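Local coordinates for CYTH domain-containing protein (Pyrococcus furiosus, PDB 1YEM) that is of unknown function but carries a CYTH domain, the fold of class IV adenylyl cyclases and thiamine triphosphatases, and so may bind a phosphorylated substrate, at residues B[51-56]-B[66-71]; B[11-16]-B[74-79]. One frame throughout, in Å; residues are numbered along the deposited sequence.

Following the chain from its N terminus, strand 10-17 comes first and supplies residues 11-16 to contact 2. Strands 32-44 and 50-57 follow, and after 57 the chain turns back into strand 62-70, so that contact 1 closes the hairpin between residues 51-56 and 66-71. The next strand, 77-85, returns to the first one and closes the much longer loop of contact 2, inside which contact 1 is nested. The centres of the two contacts lie about 14 Å apart. Strands 62-70 and 77-85 are neighbours, joined by a probable backbone hydrogen bond from Glu69 N to Tyr79 O and, just past the strand end, another from Leu71 N to Glu77 O, so both contacts belong to one antiparallel barrel.

Contact 1 of 2, residues B[51-56]-B[66-71]; sequences LLRIRG and TFKEIL
Leu51 N donates to Lys68 O over 2.7 Å, the shortest of four backbone hydrogen bonds between strands 51-56 and 66-70. Lys68 N returns a bond to Leu51 O, and Arg53 N to Thr66 O and Thr66 N to Arg53 O complete the ladder, the last with an N-H...O angle of 166°. The segment axes approach to 4.7 Å at 158°, as expected of an antiparallel beta hairpin. Leu51-Lys68 and Arg53-Thr66 are hydrogen-bonded pairs flanking the non-hydrogen-bonded pair Leu52-Phe67, where Phe67 CA makes a CA-H...O contact of 3.2 Å with Leu51 O.

On the face bearing Leu51, Arg53, Thr66 and Lys68, Leu51 CD1 meets Ile70 CG1 at 3.9 Å and also touches Lys68 CB. The Arg53 chain starts between its backbone N and carbonyl carbon (chi1 70°) and bends at chi2 and chi3, which lays it alongside Thr66, both pointing the same way, with NH1 nearest the threonine. Although Arg53 NH1 stands 2.9 Å from Thr66 OG1, the angle is too poor for a hydrogen bond; the hydroxyl bonds instead to Glu82, while Arg53 NE bonds to Tyr43 OH. Arg55 NH1 lies 3.2 Å above the Arg53 guanidinium plane, over its centre, and Arg55 NE forms a salt bridge with Asp41. Lys68, extended beyond CG, carries NZ to 3.8 Å from Arg53 NH2 and makes a cation-pi contact with Phe78. This cluster of basic groups, bordered by acidic residues, is consistent with the polyphosphate-binding tunnel of CYTH relatives, where such side chains would favour an anionic ligand.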
ATOM      1  N   LEU B  51      -6.925  13.099   2.758  1.00 42.52           N
ATOM      2  CA  LEU B  51      -5.555  13.179   2.250  1.00 40.95           C
ATOM      3  C   LEU B  51      -5.064  11.785   1.929  1.00 40.80           C
ATOM      4  O   LEU B  51      -5.466  10.810   2.583  1.00 38.25           O
ATOM      5  CB  LEU B  51      -4.618  13.812   3.267  1.00 40.71           C
ATOM      6  CG  LEU B  51      -4.911  15.255   3.657  1.00 41.32           C
ATOM      7  CD1 LEU B  51      -4.160  15.609   4.926  1.00 40.75           C
ATOM      8  CD2 LEU B  51      -4.548  16.204   2.499  1.00 42.13           C
ATOM      9  N   LEU B  52      -4.198  11.700   0.918  1.00 38.88           N
ATOM     10  CA  LEU B  52      -3.648  10.439   0.468  1.00 39.81           C
ATOM     11  C   LEU B  52      -2.259  10.707   0.031  1.00 38.16           C
ATOM     12  O   LEU B  52      -2.052  11.547  -0.825  1.00 35.99           O
ATOM     13  CB  LEU B  52      -4.459   9.877  -0.723  1.00 40.70           C
ATOM     14  CG  LEU B  52      -3.929   8.578  -1.370  1.00 40.85           C
ATOM     15  CD1 LEU B  52      -3.961   7.414  -0.375  1.00 39.75           C
ATOM     16  CD2 LEU B  52      -4.730   8.237  -2.622  1.00 41.13           C
ATOM     17  N   ARG B  53      -1.302  10.006   0.626  1.00 40.06           N
ATOM     18  CA  ARG B  53       0.098  10.157   0.241  1.00 40.37           C
ATOM     19  C   ARG B  53       0.916   8.895   0.420  1.00 35.27           C
ATOM     20  O   ARG B  53       0.634   8.057   1.294  1.00 33.81           O
ATOM     21  CB  ARG B  53       0.778  11.309   1.014  1.00 43.05           C
ATOM     22  CG  ARG B  53       1.005  11.055   2.487  1.00 45.04           C
ATOM     23  CD  ARG B  53       2.288  11.678   2.990  1.00 45.51           C
ATOM     24  NE  ARG B  53       2.051  12.332   4.273  1.00 48.86           N
ATOM     25  CZ  ARG B  53       1.964  11.717   5.449  1.00 48.57           C
ATOM     26  NH1 ARG B  53       2.137  10.412   5.565  1.00 51.40           N
ATOM     27  NH2 ARG B  53       1.728  12.428   6.525  1.00 49.42           N
ATOM     28  N   ILE B  54       1.932   8.779  -0.429  1.00 34.52           N
ATOM     29  CA  ILE B  54       2.943   7.746  -0.319  1.00 36.25           C
ATOM     30  C   ILE B  54       4.200   8.438   0.187  1.00 34.35           C
ATOM     31  O   ILE B  54       4.619   9.449  -0.367  1.00 34.80           O
ATOM     32  CB  ILE B  54       3.241   7.061  -1.687  1.00 36.18           C
ATOM     33  CG1 ILE B  54       1.937   6.580  -2.362  1.00 38.75           C
ATOM     34  CG2 ILE B  54       4.202   5.901  -1.517  1.00 35.09           C
ATOM     35  CD1 ILE B  54       1.017   5.779  -1.481  1.00 39.71           C
ATOM     36  N   ARG B  55       4.781   7.897   1.242  1.00 31.11           N
ATOM     37  CA  ARG B  55       5.979   8.460   1.822  1.00 33.69           C
ATOM     38  C   ARG B  55       7.095   7.481   1.654  1.00 33.08           C
ATOM     39  O   ARG B  55       6.935   6.320   2.003  1.00 32.40           O
ATOM     40  CB  ARG B  55       5.784   8.758   3.339  1.00 32.32           C
ATOM     41  CG  ARG B  55       7.112   9.074   4.122  1.00 31.71           C
ATOM     42  CD  ARG B  55       6.841   9.611   5.554  1.00 29.74           C
ATOM     43  NE  ARG B  55       6.202  10.917   5.493  1.00 28.64           N
ATOM     44  CZ  ARG B  55       5.573  11.522   6.498  1.00 26.57           C
ATOM     45  NH1 ARG B  55       4.996  12.707   6.292  1.00 26.01           N
ATOM     46  NH2 ARG B  55       5.517  10.982   7.688  1.00 23.27           N
ATOM     47  N   GLY B  56       8.237   7.961   1.162  1.00 32.84           N
ATOM     48  CA  GLY B  56       9.480   7.192   1.205  1.00 33.43           C
ATOM     49  C   GLY B  56      10.462   7.812   2.186  1.00 33.53           C
ATOM     50  O   GLY B  56      10.585   9.013   2.246  1.00 34.22           O
ATOM     51  N   THR B  66      -0.317   6.524   3.488  1.00 37.76           N
ATOM     52  CA  THR B  66      -1.065   7.210   4.540  1.00 38.39           C
ATOM     53  C   THR B  66      -2.348   7.825   3.990  1.00 36.46           C
ATOM     54  O   THR B  66      -2.341   8.462   2.942  1.00 35.95           O
ATOM     55  CB  THR B  66      -0.215   8.318   5.189  1.00 39.51           C
ATOM     56  OG1 THR B  66       1.027   7.763   5.649  1.00 40.55           O
ATOM     57  CG2 THR B  66      -0.947   8.951   6.367  1.00 39.74           C
ATOM     58  N   PHE B  67      -3.447   7.590   4.692  1.00 36.57           N
ATOM     59  CA  PHE B  67      -4.712   8.256   4.407  1.00 37.53           C
ATOM     60  C   PHE B  67      -5.115   9.044   5.649  1.00 35.13           C
ATOM     61  O   PHE B  67      -5.028   8.523   6.744  1.00 34.55           O
ATOM     62  CB  PHE B  67      -5.805   7.237   4.050  1.00 37.80           C
ATOM     63  CG  PHE B  67      -7.185   7.811   4.051  1.00 37.34           C
ATOM     64  CD1 PHE B  67      -7.717   8.378   2.905  1.00 39.32           C
ATOM     65  CD2 PHE B  67      -7.952   7.812   5.213  1.00 39.08           C
ATOM     66  CE1 PHE B  67      -8.994   8.939   2.919  1.00 39.40           C
ATOM     67  CE2 PHE B  67      -9.219   8.366   5.231  1.00 38.11           C
ATOM     68  CZ  PHE B  67      -9.743   8.925   4.089  1.00 37.89           C
ATOM     69  N   LYS B  68      -5.531  10.295   5.467  1.00 37.47           N
ATOM     70  CA  LYS B  68      -6.060  11.104   6.573  1.00 40.92           C
ATOM     71  C   LYS B  68      -7.415  11.714   6.255  1.00 41.35           C
ATOM     72  O   LYS B  68      -7.705  12.037   5.112  1.00 41.20           O
ATOM     73  CB  LYS B  68      -5.108  12.257   6.939  1.00 41.37           C
ATOM     74  CG  LYS B  68      -3.770  11.852   7.472  1.00 41.09           C
ATOM     75  CD  LYS B  68      -3.052  13.056   8.032  1.00 43.50           C
ATOM     76  CE  LYS B  68      -1.582  12.776   8.324  1.00 44.91           C
ATOM     77  NZ  LYS B  68      -0.892  14.015   8.770  1.00 46.47           N
ATOM     78  N   GLU B  69      -8.230  11.875   7.289  1.00 43.75           N
ATOM     79  CA  GLU B  69      -9.366  12.790   7.245  1.00 48.12           C
ATOM     80  C   GLU B  69      -9.065  13.983   8.126  1.00 44.56           C
ATOM     81  O   GLU B  69      -8.824  13.837   9.331  1.00 42.20           O
ATOM     82  CB  GLU B  69     -10.655  12.112   7.713  1.00 53.70           C
ATOM     83  CG  GLU B  69     -11.472  11.516   6.578  1.00 59.72           C
ATOM     84  CD  GLU B  69     -12.376  10.392   7.048  1.00 63.64           C
ATOM     85  OE1 GLU B  69     -13.084  10.613   8.064  1.00 67.12           O
ATOM     86  OE2 GLU B  69     -12.370   9.298   6.409  1.00 63.51           O
ATOM     87  N   ILE B  70      -9.076  15.162   7.511  1.00 44.46           N
ATOM     88  CA  ILE B  70      -8.924  16.428   8.224  1.00 43.66           C
ATOM     89  C   ILE B  70     -10.245  16.678   8.930  1.00 42.45           C
ATOM     90  O   ILE B  70     -11.288  16.714   8.278  1.00 41.33           O
ATOM     91  CB  ILE B  70      -8.630  17.590   7.262  1.00 43.66           C
ATOM     92  CG1 ILE B  70      -7.417  17.290   6.380  1.00 42.85           C
ATOM     93  CG2 ILE B  70      -8.385  18.870   8.040  1.00 44.75           C
ATOM     94  CD1 ILE B  70      -7.388  18.108   5.092  1.00 44.39           C
ATOM     95  N   LEU B  71     -10.203  16.816  10.258  1.00 43.78           N
ATOM     96  CA  LEU B  71     -11.419  16.874  11.083  1.00 43.35           C
ATOM     97  C   LEU B  71     -11.784  18.289  11.535  1.00 46.86           C
ATOM     98  O   LEU B  71     -12.713  18.449  12.326  1.00 50.67           O
ATOM     99  CB  LEU B  71     -11.277  15.993  12.328  1.00 41.05           C
ATOM    100  CG  LEU B  71     -10.911  14.522  12.169  1.00 41.77           C
ATOM    101  CD1 LEU B  71     -10.779  13.859  13.544  1.00 38.86           C
ATOM    102  CD2 LEU B  71     -11.945  13.779  11.307  1.00 42.51           C
TER

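Contact 2 of 2, residues B[11-16]-B[74-79]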
ATOM      1  N   VAL B  11      -3.982  15.284  17.417  1.00 52.71           N
ATOM      2  CA  VAL B  11      -4.102  16.725  17.580  1.00 48.82           C
ATOM      3  C   VAL B  11      -2.704  17.312  17.432  1.00 43.77           C
ATOM      4  O   VAL B  11      -1.735  16.816  18.006  1.00 39.69           O
ATOM      5  CB  VAL B  11      -4.735  17.123  18.939  1.00 49.45           C
ATOM      6  CG1 VAL B  11      -4.918  18.639  19.018  1.00 49.00           C
ATOM      7  CG2 VAL B  11      -6.075  16.416  19.131  1.00 49.26           C
ATOM      8  N   GLU B  12      -2.606  18.370  16.655  1.00 41.44           N
ATOM      9  CA  GLU B  12      -1.324  18.845  16.209  1.00 42.93           C
ATOM     10  C   GLU B  12      -1.401  20.326  15.914  1.00 39.01           C
ATOM     11  O   GLU B  12      -2.385  20.791  15.344  1.00 38.86           O
ATOM     12  CB  GLU B  12      -0.957  18.073  14.951  1.00 48.06           C
ATOM     13  CG  GLU B  12       0.354  18.455  14.317  1.00 55.01           C
ATOM     14  CD  GLU B  12       0.421  18.042  12.842  1.00 59.68           C
ATOM     15  OE1 GLU B  12      -0.221  17.004  12.473  1.00 60.30           O
ATOM     16  OE2 GLU B  12       1.102  18.775  12.068  1.00 59.73           O
ATOM     17  N   ILE B  13      -0.376  21.071  16.317  1.00 33.63           N
ATOM     18  CA  ILE B  13      -0.247  22.470  15.933  1.00 32.28           C
ATOM     19  C   ILE B  13       1.163  22.721  15.383  1.00 31.05           C
ATOM     20  O   ILE B  13       2.157  22.266  15.951  1.00 30.79           O
ATOM     21  CB  ILE B  13      -0.569  23.435  17.118  1.00 33.26           C
ATOM     22  CG1 ILE B  13      -1.882  23.015  17.818  1.00 33.56           C
ATOM     23  CG2 ILE B  13      -0.650  24.893  16.631  1.00 32.54           C
ATOM     24  CD1 ILE B  13      -2.339  23.951  18.990  1.00 32.87           C
ATOM     25  N   LYS B  14       1.235  23.451  14.277  1.00 30.86           N
ATOM     26  CA  LYS B  14       2.488  23.662  13.549  1.00 34.65           C
ATOM     27  C   LYS B  14       2.971  25.112  13.734  1.00 32.75           C
ATOM     28  O   LYS B  14       2.208  26.051  13.563  1.00 30.39           O
ATOM     29  CB  LYS B  14       2.256  23.395  12.062  1.00 36.22           C
ATOM     30  CG  LYS B  14       3.456  23.575  11.151  1.00 37.77           C
ATOM     31  CD  LYS B  14       2.994  23.762   9.666  1.00 41.63           C
ATOM     32  CE  LYS B  14       2.224  22.555   9.108  1.00 43.77           C
ATOM     33  NZ  LYS B  14       2.936  21.320   9.487  1.00 47.89           N
ATOM     34  N   PHE B  15       4.254  25.270  14.039  1.00 31.75           N
ATOM     35  CA  PHE B  15       4.824  26.567  14.292  1.00 33.43           C
ATOM     36  C   PHE B  15       5.980  26.822  13.362  1.00 32.88           C
ATOM     37  O   PHE B  15       6.832  25.983  13.216  1.00 31.83           O
ATOM     38  CB  PHE B  15       5.298  26.659  15.753  1.00 33.47           C
ATOM     39  CG  PHE B  15       4.194  26.601  16.746  1.00 31.26           C
ATOM     40  CD1 PHE B  15       3.689  25.385  17.163  1.00 33.99           C
ATOM     41  CD2 PHE B  15       3.650  27.771  17.266  1.00 35.11           C
ATOM     42  CE1 PHE B  15       2.658  25.321  18.088  1.00 34.43           C
ATOM     43  CE2 PHE B  15       2.615  27.732  18.191  1.00 33.59           C
ATOM     44  CZ  PHE B  15       2.123  26.506  18.613  1.00 34.26           C
ATOM     45  N   LYS B  16       5.980  28.002  12.737  1.00 36.46           N
ATOM     46  CA  LYS B  16       7.132  28.517  12.000  1.00 39.54           C
ATOM     47  C   LYS B  16       8.293  28.725  12.949  1.00 39.46           C
ATOM     48  O   LYS B  16       8.120  29.317  14.020  1.00 40.40           O
ATOM     49  CB  LYS B  16       6.810  29.871  11.373  1.00 42.35           C
ATOM     50  CG  LYS B  16       5.690  29.863  10.381  1.00 44.85           C
ATOM     51  CD  LYS B  16       5.386  31.267   9.880  1.00 47.73           C
ATOM     52  CE  LYS B  16       3.939  31.374   9.377  1.00 50.64           C
ATOM     53  NZ  LYS B  16       3.541  32.776   9.025  1.00 52.14           N
ATOM     54  N   ASN B  74      -8.955  24.332  11.208  1.00 55.28           N
ATOM     55  CA  ASN B  74      -7.606  24.654  11.730  1.00 55.05           C
ATOM     56  C   ASN B  74      -6.449  23.799  11.194  1.00 50.32           C
ATOM     57  O   ASN B  74      -5.303  24.210  11.281  1.00 48.34           O
ATOM     58  CB  ASN B  74      -7.589  24.528  13.262  1.00 58.14           C
ATOM     59  CG  ASN B  74      -8.232  25.695  13.949  1.00 62.51           C
ATOM     60  OD1 ASN B  74      -9.304  26.152  13.547  1.00 67.13           O
ATOM     61  ND2 ASN B  74      -7.588  26.192  15.010  1.00 64.54           N
ATOM     62  N   ASN B  75      -6.764  22.608  10.675  1.00 48.15           N
ATOM     63  CA  ASN B  75      -5.768  21.580  10.311  1.00 43.53           C
ATOM     64  C   ASN B  75      -4.998  21.139  11.553  1.00 40.55           C
ATOM     65  O   ASN B  75      -3.809  20.879  11.491  1.00 39.59           O
ATOM     66  CB  ASN B  75      -4.802  22.058   9.196  1.00 43.03           C
ATOM     67  CG  ASN B  75      -5.502  22.294   7.863  1.00 42.80           C
ATOM     68  OD1 ASN B  75      -6.426  21.575   7.508  1.00 46.54           O
ATOM     69  ND2 ASN B  75      -5.040  23.301   7.108  1.00 40.35           N
ATOM     70  N   GLU B  76      -5.701  21.051  12.679  1.00 38.58           N
ATOM     71  CA  GLU B  76      -5.096  20.644  13.951  1.00 37.20           C
ATOM     72  C   GLU B  76      -5.553  19.285  14.427  1.00 36.05           C
ATOM     73  O   GLU B  76      -5.095  18.816  15.446  1.00 33.59           O
ATOM     74  CB  GLU B  76      -5.393  21.685  15.019  1.00 36.79           C
ATOM     75  CG  GLU B  76      -4.630  22.979  14.799  1.00 37.72           C
ATOM     76  CD  GLU B  76      -4.942  24.047  15.842  1.00 37.66           C
ATOM     77  OE1 GLU B  76      -5.647  23.739  16.813  1.00 39.86           O
ATOM     78  OE2 GLU B  76      -4.472  25.196  15.681  1.00 36.24           O
ATOM     79  N   GLU B  77      -6.421  18.642  13.651  1.00 37.65           N
ATOM     80  CA  GLU B  77      -7.176  17.493  14.102  1.00 39.87           C
ATOM     81  C   GLU B  77      -7.355  16.547  12.924  1.00 38.98           C
ATOM     82  O   GLU B  77      -7.934  16.924  11.887  1.00 35.71           O
ATOM     83  CB  GLU B  77      -8.526  17.976  14.573  1.00 45.50           C
ATOM     84  CG  GLU B  77      -8.982  17.501  15.913  1.00 49.89           C
ATOM     85  CD  GLU B  77     -10.014  18.470  16.494  1.00 53.25           C
ATOM     86  OE1 GLU B  77      -9.606  19.508  17.067  1.00 55.69           O
ATOM     87  OE2 GLU B  77     -11.224  18.210  16.342  1.00 55.34           O
ATOM     88  N   PHE B  78      -6.853  15.325  13.073  1.00 37.80           N
ATOM     89  CA  PHE B  78      -6.805  14.384  11.967  1.00 38.77           C
ATOM     90  C   PHE B  78      -7.202  12.998  12.385  1.00 38.70           C
ATOM     91  O   PHE B  78      -6.882  12.562  13.479  1.00 37.56           O
ATOM     92  CB  PHE B  78      -5.389  14.309  11.406  1.00 37.18           C
ATOM     93  CG  PHE B  78      -4.905  15.585  10.808  1.00 37.69           C
ATOM     94  CD1 PHE B  78      -5.123  15.868   9.459  1.00 37.93           C
ATOM     95  CD2 PHE B  78      -4.199  16.512  11.587  1.00 36.48           C
ATOM     96  CE1 PHE B  78      -4.651  17.079   8.888  1.00 38.64           C
ATOM     97  CE2 PHE B  78      -3.747  17.692  11.044  1.00 36.99           C
ATOM     98  CZ  PHE B  78      -3.968  17.983   9.682  1.00 37.51           C
ATOM     99  N   TYR B  79      -7.892  12.297  11.495  1.00 42.39           N
ATOM    100  CA  TYR B  79      -7.994  10.846  11.596  1.00 45.25           C
ATOM    101  C   TYR B  79      -7.035  10.254  10.567  1.00 44.51           C
ATOM    102  O   TYR B  79      -7.044  10.643   9.399  1.00 39.67           O
ATOM    103  CB  TYR B  79      -9.422  10.344  11.344  1.00 49.05           C
ATOM    104  CG  TYR B  79      -9.482   8.831  11.315  1.00 50.38           C
ATOM    105  CD1 TYR B  79      -9.165   8.088  12.457  1.00 51.22           C
ATOM    106  CD2 TYR B  79      -9.813   8.138  10.140  1.00 50.25           C
ATOM    107  CE1 TYR B  79      -9.196   6.690  12.445  1.00 52.40           C
ATOM    108  CE2 TYR B  79      -9.851   6.743  10.112  1.00 51.36           C
ATOM    109  CZ  TYR B  79      -9.541   6.021  11.272  1.00 51.79           C
ATOM    110  OH  TYR B  79      -9.567   4.642  11.273  1.00 51.66           O
TER
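Residues 11-16 run along the first strand of the CYTH beta barrel, and residues 74-79 lead from a turn into strand 77-85, its antiparallel neighbour. Val11 and Glu77 form a non-hydrogen-bonded pair with CA atoms 4.7 Å apart. Next to this pair, Glu12 N donates to Glu76 O over 2.8 Å, with an N-H...O angle of 149°. The same oxygen receives a CA-H...O contact from Val11 CA at 3.1 Å, so two donors converge on Glu76 O. Glu76 CA approaches Glu12 O in turn, but the return N-H is directed elsewhere: Glu76 N bonds to the side chain of Asp72.

Among the side chains, Glu76 lies against Ile13. Its extended chain crosses the isoleucine obliquely and sets CD 3.8 Å from Ile13 CG1, with both carboxylate oxygens also near the branches of that side chain. Ile13 packs further on Ile148 and Trp149 of helix 141-154, which links the strand pair to that helix. Asn74 ND2 makes a weak hydrogen bond to Glu76 OE2 within the turn. Glu12 CG, anti to the backbone N (chi1 179°), starts an extended chain that reaches Phe78, where carboxylate and ring planes differ by 26° and Glu12 OE1 lies 3.9 Å from Phe78 CE2.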